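Local coordinates for Wnt inhibitor of Dorsal protein (Drosophila melanogaster, PDB 4KRR) that probably acts as a secreted Wnt-family ligand of frizzled receptors, the chain being its N-terminal domain and linker, at residues A[25-28]-A[29-32]; A[113-116]-A[117-121]; A[156-159]-A[160-163]; A[163-166]-A[167-170]. All blocks are in the same frame, centred on the assembly; numbering follows the deposited sequence.

Contact 1. Residues A[25-28]-A[29-32]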
loop_
_atom_site.group_PDB
_atom_site.type_symbol
_atom_site.label_atom_id
_atom_site.label_comp_id
_atom_site.label_asym_id
_atom_site.label_seq_id
_atom_site.Cartn_x
_atom_site.Cartn_y
_atom_site.Cartn_z
ATOM N N GLN A 25 7.694 3.781 -12.475
ATOM C CA GLN A 25 6.778 4.104 -13.562
ATOM C C GLN A 25 6.092 5.450 -13.320
ATOM O O GLN A 25 5.930 6.250 -14.241
ATOM C CB GLN A 25 5.740 2.993 -13.723
ATOM C CG GLN A 25 4.631 3.302 -14.715
ATOM C CD GLN A 25 3.678 2.138 -14.888
ATOM O OE1 GLN A 25 4.077 0.981 -14.784
ATOM N NE2 GLN A 25 2.412 2.436 -15.142
ATOM N N SER A 26 5.712 5.707 -12.072
ATOM C CA SER A 26 5.023 6.949 -11.732
ATOM C C SER A 26 5.956 8.159 -11.712
ATOM O O SER A 26 5.509 9.299 -11.853
ATOM C CB SER A 26 4.306 6.816 -10.386
ATOM O OG SER A 26 3.277 5.844 -10.450
ATOM N N PHE A 27 7.249 7.908 -11.539
ATOM C CA PHE A 27 8.217 8.992 -11.403
ATOM C C PHE A 27 9.229 9.049 -12.539
ATOM O O PHE A 27 10.177 9.829 -12.484
ATOM C CB PHE A 27 8.946 8.897 -10.060
ATOM C CG PHE A 27 8.122 9.351 -8.893
ATOM C CD1 PHE A 27 7.243 8.483 -8.267
ATOM C CD2 PHE A 27 8.221 10.650 -8.424
ATOM C CE1 PHE A 27 6.480 8.902 -7.195
ATOM C CE2 PHE A 27 7.461 11.075 -7.351
ATOM C CZ PHE A 27 6.589 10.201 -6.736
ATOM N N GLN A 28 9.015 8.240 -13.572
ATOM C CA GLN A 28 9.966 8.129 -14.679
ATOM C C GLN A 28 10.283 9.465 -15.351
ATOM O O GLN A 28 11.334 9.618 -15.973
ATOM C CB GLN A 28 9.456 7.132 -15.722
ATOM C CG GLN A 28 8.104 7.496 -16.310
ATOM C CD GLN A 28 7.659 6.532 -17.390
ATOM O OE1 GLN A 28 8.449 6.128 -18.243
ATOM N NE2 GLN A 28 6.385 6.153 -17.355
ATOM N N TRP A 29 9.377 10.428 -15.216
ATOM C CA TRP A 29 9.540 11.728 -15.856
ATOM C C TRP A 29 10.030 12.810 -14.896
ATOM O O TRP A 29 10.421 13.896 -15.323
ATOM C CB TRP A 29 8.221 12.170 -16.492
ATOM C CG TRP A 29 7.729 11.249 -17.565
ATOM C CD1 TRP A 29 6.596 10.486 -17.537
ATOM C CD2 TRP A 29 8.355 10.991 -18.825
ATOM N NE1 TRP A 29 6.478 9.772 -18.706
ATOM C CE2 TRP A 29 7.546 10.065 -19.513
ATOM C CE3 TRP A 29 9.522 11.455 -19.439
ATOM C CZ2 TRP A 29 7.867 9.594 -20.784
ATOM C CZ3 TRP A 29 9.838 10.987 -20.699
ATOM C CH2 TRP A 29 9.015 10.067 -21.359
ATOM N N GLN A 30 10.011 12.506 -13.602
ATOM C CA GLN A 30 10.342 13.491 -12.576
ATOM C C GLN A 30 11.845 13.577 -12.304
ATOM O O GLN A 30 12.615 12.727 -12.748
ATOM C CB GLN A 30 9.588 13.177 -11.282
ATOM C CG GLN A 30 8.132 12.791 -11.497
ATOM C CD GLN A 30 7.371 13.817 -12.314
ATOM O OE1 GLN A 30 7.494 15.021 -12.089
ATOM N NE2 GLN A 30 6.586 13.343 -13.276
ATOM N N ARG A 31 12.250 14.615 -11.574
ATOM C CA ARG A 31 13.657 14.829 -11.237
ATOM C C ARG A 31 14.161 13.730 -10.311
ATOM O O ARG A 31 15.256 13.192 -10.496
ATOM C CB ARG A 31 13.858 16.205 -10.598
ATOM C CG ARG A 31 13.784 17.359 -11.591
ATOM C CD ARG A 31 13.169 18.614 -10.959
ATOM N NE ARG A 31 12.603 19.515 -11.964
ATOM C CZ ARG A 31 13.263 20.523 -12.527
ATOM N NH1 ARG A 31 14.517 20.774 -12.181
ATOM N NH2 ARG A 31 12.671 21.284 -13.436
ATOM N N TRP A 32 13.361 13.409 -9.303
ATOM C CA TRP A 32 13.575 12.197 -8.539
ATOM C C TRP A 32 12.796 11.099 -9.246
ATOM O O TRP A 32 11.596 10.937 -9.027
ATOM C CB TRP A 32 13.097 12.362 -7.098
ATOM C CG TRP A 32 13.354 11.153 -6.268
ATOM C CD1 TRP A 32 14.542 10.781 -5.709
ATOM C CD2 TRP A 32 12.406 10.144 -5.907
ATOM N NE1 TRP A 32 14.390 9.603 -5.021
ATOM C CE2 TRP A 32 13.089 9.191 -5.127
ATOM C CE3 TRP A 32 11.044 9.955 -6.167
ATOM C CZ2 TRP A 32 12.457 8.065 -4.603
ATOM C CZ3 TRP A 32 10.420 8.836 -5.646
ATOM C CH2 TRP A 32 11.125 7.906 -4.874
#

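Contact 2. Residues A[113-116]-A[117-121]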
loop_
_atom_site.group_PDB
_atom_site.type_symbol
_atom_site.label_atom_id
_atom_site.label_comp_id
_atom_site.label_asym_id
_atom_site.label_seq_id
_atom_site.Cartn_x
_atom_site.Cartn_y
_atom_site.Cartn_z
ATOM N N GLY A 113 3.709 9.941 15.081
ATOM C CA GLY A 113 3.978 11.139 14.307
ATOM C C GLY A 113 3.408 11.051 12.901
ATOM O O GLY A 113 2.285 10.588 12.704
ATOM N N ALA A 114 4.194 11.487 11.923
ATOM C CA ALA A 114 3.773 11.469 10.527
ATOM C C ALA A 114 3.659 10.039 10.012
ATOM O O ALA A 114 2.742 9.711 9.258
ATOM C CB ALA A 114 4.749 12.260 9.671
ATOM N N ILE A 115 4.600 9.196 10.427
ATOM C CA ILE A 115 4.620 7.792 10.033
ATOM C C ILE A 115 3.328 7.075 10.415
ATOM O O ILE A 115 2.710 6.412 9.583
ATOM C CB ILE A 115 5.811 7.051 10.667
ATOM C CG1 ILE A 115 7.130 7.678 10.212
ATOM C CG2 ILE A 115 5.774 5.576 10.307
ATOM C CD1 ILE A 115 7.349 7.616 8.717
ATOM N N GLY A 116 2.924 7.220 11.673
ATOM C CA GLY A 116 1.716 6.584 12.166
ATOM C C GLY A 116 0.478 7.023 11.410
ATOM O O GLY A 116 -0.370 6.202 11.056
ATOM N N HIS A 117 0.375 8.323 11.154
ATOM C CA HIS A 117 -0.775 8.868 10.448
ATOM C C HIS A 117 -0.845 8.338 9.024
ATOM O O HIS A 117 -1.918 7.981 8.538
ATOM C CB HIS A 117 -0.722 10.394 10.422
ATOM C CG HIS A 117 -1.767 11.015 9.550
ATOM N ND1 HIS A 117 -3.086 11.127 9.933
ATOM C CD2 HIS A 117 -1.691 11.545 8.305
ATOM C CE1 HIS A 117 -3.776 11.706 8.966
ATOM N NE2 HIS A 117 -2.953 11.971 7.968
ATOM N N ASN A 118 0.305 8.290 8.361
ATOM C CA ASN A 118 0.360 7.869 6.966
ATOM C C ASN A 118 0.013 6.398 6.783
ATOM O O ASN A 118 -0.571 6.014 5.774
ATOM C CB ASN A 118 1.729 8.181 6.356
ATOM C CG ASN A 118 1.958 9.671 6.176
ATOM O OD1 ASN A 118 1.007 10.450 6.098
ATOM N ND2 ASN A 118 3.222 10.074 6.107
ATOM N N ARG A 119 0.367 5.572 7.762
ATOM C CA ARG A 119 0.002 4.164 7.699
ATOM C C ARG A 119 -1.512 4.003 7.799
ATOM O O ARG A 119 -2.099 3.144 7.140
ATOM C CB ARG A 119 0.719 3.363 8.786
ATOM C CG ARG A 119 2.227 3.358 8.626
ATOM C CD ARG A 119 2.892 2.453 9.640
ATOM N NE ARG A 119 4.345 2.590 9.615
ATOM C CZ ARG A 119 5.170 1.899 10.393
ATOM N NH1 ARG A 119 4.682 1.021 11.255
ATOM N NH2 ARG A 119 6.481 2.086 10.311
ATOM N N ARG A 120 -2.142 4.845 8.615
ATOM C CA ARG A 120 -3.600 4.885 8.689
ATOM C C ARG A 120 -4.205 5.350 7.365
ATOM O O ARG A 120 -5.247 4.850 6.944
ATOM C CB ARG A 120 -4.066 5.794 9.831
ATOM C CG ARG A 120 -3.876 5.195 11.216
ATOM C CD ARG A 120 -4.208 6.198 12.312
ATOM N NE ARG A 120 -5.542 6.770 12.154
ATOM C CZ ARG A 120 -6.655 6.217 12.628
ATOM N NH1 ARG A 120 -6.601 5.071 13.291
ATOM N NH2 ARG A 120 -7.825 6.812 12.438
ATOM N N VAL A 121 -3.548 6.307 6.715
ATOM C CA VAL A 121 -4.014 6.817 5.428
ATOM C C VAL A 121 -3.986 5.716 4.371
ATOM O O VAL A 121 -4.959 5.511 3.649
ATOM C CB VAL A 121 -3.161 8.008 4.944
ATOM C CG1 VAL A 121 -3.551 8.410 3.521
ATOM C CG2 VAL A 121 -3.304 9.187 5.895
#

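Contact 3. Residues A[156-159]-A[160-163]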
loop_
_atom_site.group_PDB
_atom_site.type_symbol
_atom_site.label_atom_id
_atom_site.label_comp_id
_atom_site.label_asym_id
_atom_site.label_seq_id
_atom_site.Cartn_x
_atom_site.Cartn_y
_atom_site.Cartn_z
ATOM N N LYS A 156 -8.490 -3.697 -6.253
ATOM C CA LYS A 156 -8.175 -3.187 -7.585
ATOM C C LYS A 156 -6.776 -3.625 -7.990
ATOM O O LYS A 156 -5.959 -3.959 -7.130
ATOM C CB LYS A 156 -8.225 -1.655 -7.605
ATOM C CG LYS A 156 -9.569 -1.042 -7.290
ATOM C CD LYS A 156 -9.522 0.471 -7.447
ATOM C CE LYS A 156 -8.467 1.093 -6.545
ATOM N NZ LYS A 156 -8.453 2.579 -6.650
ATOM N N PRO A 157 -6.494 -3.633 -9.304
ATOM C CA PRO A 157 -5.109 -3.821 -9.746
ATOM C C PRO A 157 -4.212 -2.777 -9.091
ATOM O O PRO A 157 -4.643 -1.641 -8.881
ATOM C CB PRO A 157 -5.186 -3.604 -11.263
ATOM C CG PRO A 157 -6.550 -3.014 -11.525
ATOM C CD PRO A 157 -7.426 -3.532 -10.438
ATOM N N PHE A 158 -2.988 -3.160 -8.751
ATOM C CA PHE A 158 -2.140 -2.292 -7.945
ATOM C C PHE A 158 -1.781 -0.981 -8.642
ATOM O O PHE A 158 -1.528 0.028 -7.983
ATOM C CB PHE A 158 -0.876 -3.019 -7.483
ATOM C CG PHE A 158 -0.067 -2.227 -6.507
ATOM C CD1 PHE A 158 -0.515 -2.046 -5.210
ATOM C CD2 PHE A 158 1.127 -1.640 -6.889
ATOM C CE1 PHE A 158 0.218 -1.303 -4.306
ATOM C CE2 PHE A 158 1.867 -0.898 -5.987
ATOM C CZ PHE A 158 1.410 -0.730 -4.695
ATOM N N GLU A 159 -1.776 -0.998 -9.972
ATOM C CA GLU A 159 -1.474 0.197 -10.752
ATOM C C GLU A 159 -2.468 1.322 -10.459
ATOM O O GLU A 159 -2.105 2.498 -10.468
ATOM C CB GLU A 159 -1.463 -0.118 -12.253
ATOM C CG GLU A 159 -0.599 -1.312 -12.645
ATOM C CD GLU A 159 -1.329 -2.639 -12.516
ATOM O OE1 GLU A 159 -2.206 -2.920 -13.361
ATOM O OE2 GLU A 159 -1.030 -3.399 -11.570
ATOM N N ALA A 160 -3.720 0.955 -10.196
ATOM C CA ALA A 160 -4.756 1.940 -9.888
ATOM C C ALA A 160 -4.579 2.503 -8.482
ATOM O O ALA A 160 -4.742 3.703 -8.255
ATOM C CB ALA A 160 -6.141 1.328 -10.053
ATOM N N ILE A 161 -4.248 1.627 -7.538
ATOM C CA ILE A 161 -3.932 2.041 -6.174
ATOM C C ILE A 161 -2.692 2.937 -6.169
ATOM O O ILE A 161 -2.630 3.928 -5.438
ATOM C CB ILE A 161 -3.714 0.812 -5.259
ATOM C CG1 ILE A 161 -4.996 -0.025 -5.190
ATOM C CG2 ILE A 161 -3.266 1.239 -3.863
ATOM C CD1 ILE A 161 -4.844 -1.342 -4.452
ATOM N N ALA A 162 -1.717 2.591 -7.009
ATOM C CA ALA A 162 -0.487 3.368 -7.139
ATOM C C ALA A 162 -0.762 4.788 -7.630
ATOM O O ALA A 162 -0.113 5.740 -7.195
ATOM C CB ALA A 162 0.486 2.663 -8.075
ATOM N N GLN A 163 -1.724 4.925 -8.538
ATOM C CA GLN A 163 -2.107 6.241 -9.040
ATOM C C GLN A 163 -2.754 7.077 -7.939
ATOM O O GLN A 163 -2.524 8.285 -7.852
ATOM C CB GLN A 163 -3.046 6.118 -10.244
ATOM C CG GLN A 163 -3.538 7.457 -10.783
ATOM C CD GLN A 163 -2.404 8.432 -11.063
ATOM O OE1 GLN A 163 -1.406 8.079 -11.692
ATOM N NE2 GLN A 163 -2.551 9.663 -10.585
#

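Contact 4. Residues A[163-166]-A[167-170]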
loop_
_atom_site.group_PDB
_atom_site.type_symbol
_atom_site.label_atom_id
_atom_site.label_comp_id
_atom_site.label_asym_id
_atom_site.label_seq_id
_atom_site.Cartn_x
_atom_site.Cartn_y
_atom_site.Cartn_z
ATOM N N GLN A 163 -1.724 4.925 -8.538
ATOM C CA GLN A 163 -2.107 6.241 -9.040
ATOM C C GLN A 163 -2.754 7.077 -7.939
ATOM O O GLN A 163 -2.524 8.285 -7.852
ATOM C CB GLN A 163 -3.046 6.118 -10.244
ATOM C CG GLN A 163 -3.538 7.457 -10.783
ATOM C CD GLN A 163 -2.404 8.432 -11.063
ATOM O OE1 GLN A 163 -1.406 8.079 -11.692
ATOM N NE2 GLN A 163 -2.551 9.663 -10.585
ATOM N N ASP A 164 -3.559 6.432 -7.100
ATOM C CA ASP A 164 -4.176 7.110 -5.964
ATOM C C ASP A 164 -3.112 7.637 -5.009
ATOM O O ASP A 164 -3.208 8.760 -4.517
ATOM C CB ASP A 164 -5.127 6.171 -5.216
ATOM C CG ASP A 164 -6.353 5.805 -6.032
ATOM O OD1 ASP A 164 -6.756 6.611 -6.896
ATOM O OD2 ASP A 164 -6.915 4.712 -5.807
ATOM N N LEU A 165 -2.096 6.821 -4.753
ATOM C CA LEU A 165 -1.019 7.219 -3.852
ATOM C C LEU A 165 -0.181 8.344 -4.453
ATOM O O LEU A 165 0.292 9.225 -3.734
ATOM C CB LEU A 165 -0.140 6.021 -3.491
ATOM C CG LEU A 165 -0.755 5.017 -2.513
ATOM C CD1 LEU A 165 0.145 3.804 -2.357
ATOM C CD2 LEU A 165 -1.007 5.673 -1.162
ATOM N N LEU A 166 -0.005 8.313 -5.772
ATOM C CA LEU A 166 0.687 9.388 -6.477
ATOM C C LEU A 166 -0.076 10.698 -6.303
ATOM O O LEU A 166 0.521 11.753 -6.089
ATOM C CB LEU A 166 0.842 9.062 -7.965
ATOM C CG LEU A 166 1.611 10.107 -8.780
ATOM C CD1 LEU A 166 3.005 10.302 -8.195
ATOM C CD2 LEU A 166 1.693 9.729 -10.254
ATOM N N GLN A 167 -1.400 10.617 -6.388
ATOM C CA GLN A 167 -2.258 11.779 -6.188
ATOM C C GLN A 167 -2.135 12.296 -4.756
ATOM O O GLN A 167 -1.986 13.496 -4.529
ATOM C CB GLN A 167 -3.715 11.429 -6.502
ATOM C CG GLN A 167 -4.667 12.615 -6.454
ATOM C CD GLN A 167 -4.371 13.647 -7.526
ATOM O OE1 GLN A 167 -4.227 13.314 -8.704
ATOM N NE2 GLN A 167 -4.272 14.909 -7.122
ATOM N N MET A 168 -2.192 11.380 -3.794
ATOM C CA MET A 168 -2.047 11.742 -2.387
ATOM C C MET A 168 -0.658 12.302 -2.098
ATOM O O MET A 168 -0.498 13.188 -1.256
ATOM C CB MET A 168 -2.342 10.541 -1.490
ATOM C CG MET A 168 -3.804 10.415 -1.104
ATOM S SD MET A 168 -4.139 8.910 -0.173
ATOM C CE MET A 168 -4.070 7.710 -1.495
ATOM N N TYR A 169 0.341 11.777 -2.801
ATOM C CA TYR A 169 1.689 12.329 -2.749
ATOM C C TYR A 169 1.692 13.777 -3.236
ATOM O O TYR A 169 2.356 14.633 -2.650
ATOM C CB TYR A 169 2.645 11.461 -3.577
ATOM C CG TYR A 169 3.945 12.124 -3.990
ATOM C CD1 TYR A 169 5.055 12.123 -3.148
ATOM C CD2 TYR A 169 4.072 12.718 -5.238
ATOM C CE1 TYR A 169 6.251 12.717 -3.538
ATOM C CE2 TYR A 169 5.256 13.315 -5.633
ATOM C CZ TYR A 169 6.341 13.314 -4.782
ATOM O OH TYR A 169 7.515 13.910 -5.190
ATOM N N ASP A 170 0.939 14.050 -4.300
ATOM C CA ASP A 170 0.854 15.400 -4.856
ATOM C C ASP A 170 0.156 16.362 -3.901
ATOM O O ASP A 170 0.509 17.538 -3.828
ATOM C CB ASP A 170 0.101 15.399 -6.191
ATOM C CG ASP A 170 0.848 14.668 -7.294
ATOM O OD1 ASP A 170 2.082 14.510 -7.190
ATOM O OD2 ASP A 170 0.192 14.260 -8.274
HETATM O O HOH W 1 -5.034 10.931 -9.674
#

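Contact 1. Residues A[25-28]-A[29-32]
The benzene ring of Phe27 offers one face to the indole of Trp32, which meets it in a T-shaped (edge-to-face) pair: the six-membered ring of Trp32 turns its CE3-CZ3 edge onto that face of Phe27, the ring centroids 5.1 Å apart and the planes at 78°. CZ3 stands over the centre of the phenyl ring, and the nearest ring carbons are Phe27 CD2 and Trp32 CE3, 3.7 Å apart. Trp32 reaches this place because its CG is anti to its own backbone N (chi1 -178°). The backbone between the two rings makes a type I beta turn from Phe27 to Gln30, closed by Gln30 N donating to Phe27 O at 2.9 Å; the donor stands well above the carbonyl plane. Gln30 also brings CG to 3.7 Å from Phe27 CD2, so the turn's own last side chain leans on the ring. On the exposed flank, the CG methylene of Gln28 lies over the five-membered ring of Trp29 in a CH-pi contact, 3.8 Å from the centroid. The Gln28 amide runs alongside the indole, the two planes 19° from parallel, while NE2 makes a weak bond back to Gln25 O. Putting an alanine at Phe27 would probably leave the Trp32 edge without the face it packs on and open a gap beside the turn where the ring had packed. The turn directly follows helix 8-26; Phe27 also meets Tyr57 of helix 53-75 and Tyr169 of helix 158-170 edge-to-face, while Trp32 rests on Val58 of helix 53-75 and gives its NE1 to Asp38 of helix 36-44.

Contact 2. Residues A[113-116]-A[117-121]
Asn118 N donates to Ala114 O at 3.0 Å and Arg119 N to Ile115 O at 3.1 Å, the two firmer bonds across this turn; in each the donor is tilted by about 20° from the carbonyl plane. The flanking pairs, His117 N to Gly113 O and Arg120 N to Gly116 O, have the same spacing but are weak, both at 3.3 Å. Together they form the i to i+4 ladder of the first turns of helix 113-127, one of the long helices of the Wnt N-terminal domain. Two of its polar side chains, Asn118 and His117, reach the 193-195 segment: Asn118 OD1 takes the backbone N of Val195 in strand 195-196, and His117 NE2 bonds to Ser193 O.

On the flank where Ile115 and Arg119 meet, the arginine leans back toward the preceding turn. With its CG anti to the carbonyl carbon (chi1 -64°), that methylene lies 3.2 Å from Ile115 O, and the straight chain beyond carries the guanidinium across the isoleucine's CG2 branch. NE comes to 3.4 Å and NH2 to 3.6 Å from that methyl, approaching it obliquely. A serine in place of Arg119 would probably uncover the CG2 methyl of Ile115 and leave Glu48 without its long, weak ion pair to NH2. The aliphatic part of Arg120 passes Gly116 O more loosely, its CG 3.7 Å away.

Contact 3. Residues A[156-159]-A[160-163]
Phe158 O accepts the shortest polar bond here, from Ala162 N at 2.7 Å, with the donor tilted just 17° from the carbonyl plane. It belongs to the first turn of helix 158-170, which follows strand 149-155 of the two-stranded hairpin after a two-residue link, Lys156 and Pro157; Pro157 occupies the N-cap position. Ala160 N closes the turn by donating to Pro157 O at 3.1 Å, standing well above the carbonyl plane, and Gln163 N continues the ladder to Glu159 O at 3.1 Å.

The side chains divide between the two flanks of this turn. Phe158, CG anti to its backbone N (chi1 -172°), comes obliquely to the CB atoms of both Ile161 and Ala162 in loose apolar contact, its CD1 4.3 Å from Ile161 CB. Ala162 sits in the same layer, its CB 3.3 Å from Phe158 O. The Phe158 ring goes on to Ile61 and Ala65 of helix 53-75 and to Gln18 and Ser22 of helix 8-26, and Ala162 touches Ile61 and Ser22 as well, so that the start of the helix is wedged against both.

Ahead of the cap, Lys156 doubles over the turn. Its chain bends about the CG-CD bond (chi3 -58°), which lets the aliphatic portion cross Ile161 instead of running outward. The ammonium group continues to a salt bridge with Asp164, about two turns further along the chain, while Lys156 O accepts from His68 NE2, a further tie to helix 53-75. The lysine and isoleucine meet between two methylene carbons, Lys156 CE and Ile161 CG1, at 3.9 Å.

Contact 4. Residues A[163-166]-A[167-170]
Leu165 and Met168 cross at an angle, the leucine's CD2 methyl meeting the methionine's CE at 3.7 Å. They lie on the last turns of helix 158-170, where four successive i to i+4 bonds join the two halves; the shortest runs from Tyr169 N to Leu165 O at 2.7 Å. Met168 is bent at its thioether (chi3 -75°), which curls CE back over the helix to 3.3 Å from Asp164 O. Both side chains of this face pack on Leu125 of helix 113-127, and Leu165 also reaches Ile61 and Ala64 of helix 53-75.

Leu166 and Tyr169 form a second oblique pair, CD1 of the leucine 4.0 Å from CD2 of the tyrosine. Leu166 O lies at the edge of the phenol ring, in its plane, so the ring presents its edge, not a face, to that oxygen. Tyr169 OH bonds to Glu54, while Gln167 NE2 bonds to Asp171. Along the exposed side, Gln163 and Gln167 both fold at chi2 and turn their amides to a shared water: Gln163 NE2 donates to it at 2.9 Å, and it donates to Gln167 OE1 at 2.7 Å.

How the contacts relate
All four contacts are local and follow one another along the chain; none nests within another. Contact 1 closes the turn just after helix 8-26, contact 2 lies in the first turns of helix 113-127, and contacts 3 and 4 run consecutively down helix 158-170, sharing Gln163. The salt bridge from Lys156 NZ to Asp164 OD2, 2.8 Å long, joins these last two. Helix 158-170 is the common partner: Phe27 of contact 1 packs on Tyr169 and Leu166 of contact 4, and Val121 of contact 2 meets Met168. Contacts 1 and 2 do not touch, their centres about 24 Å apart; contact 4, which touches both, lies between them.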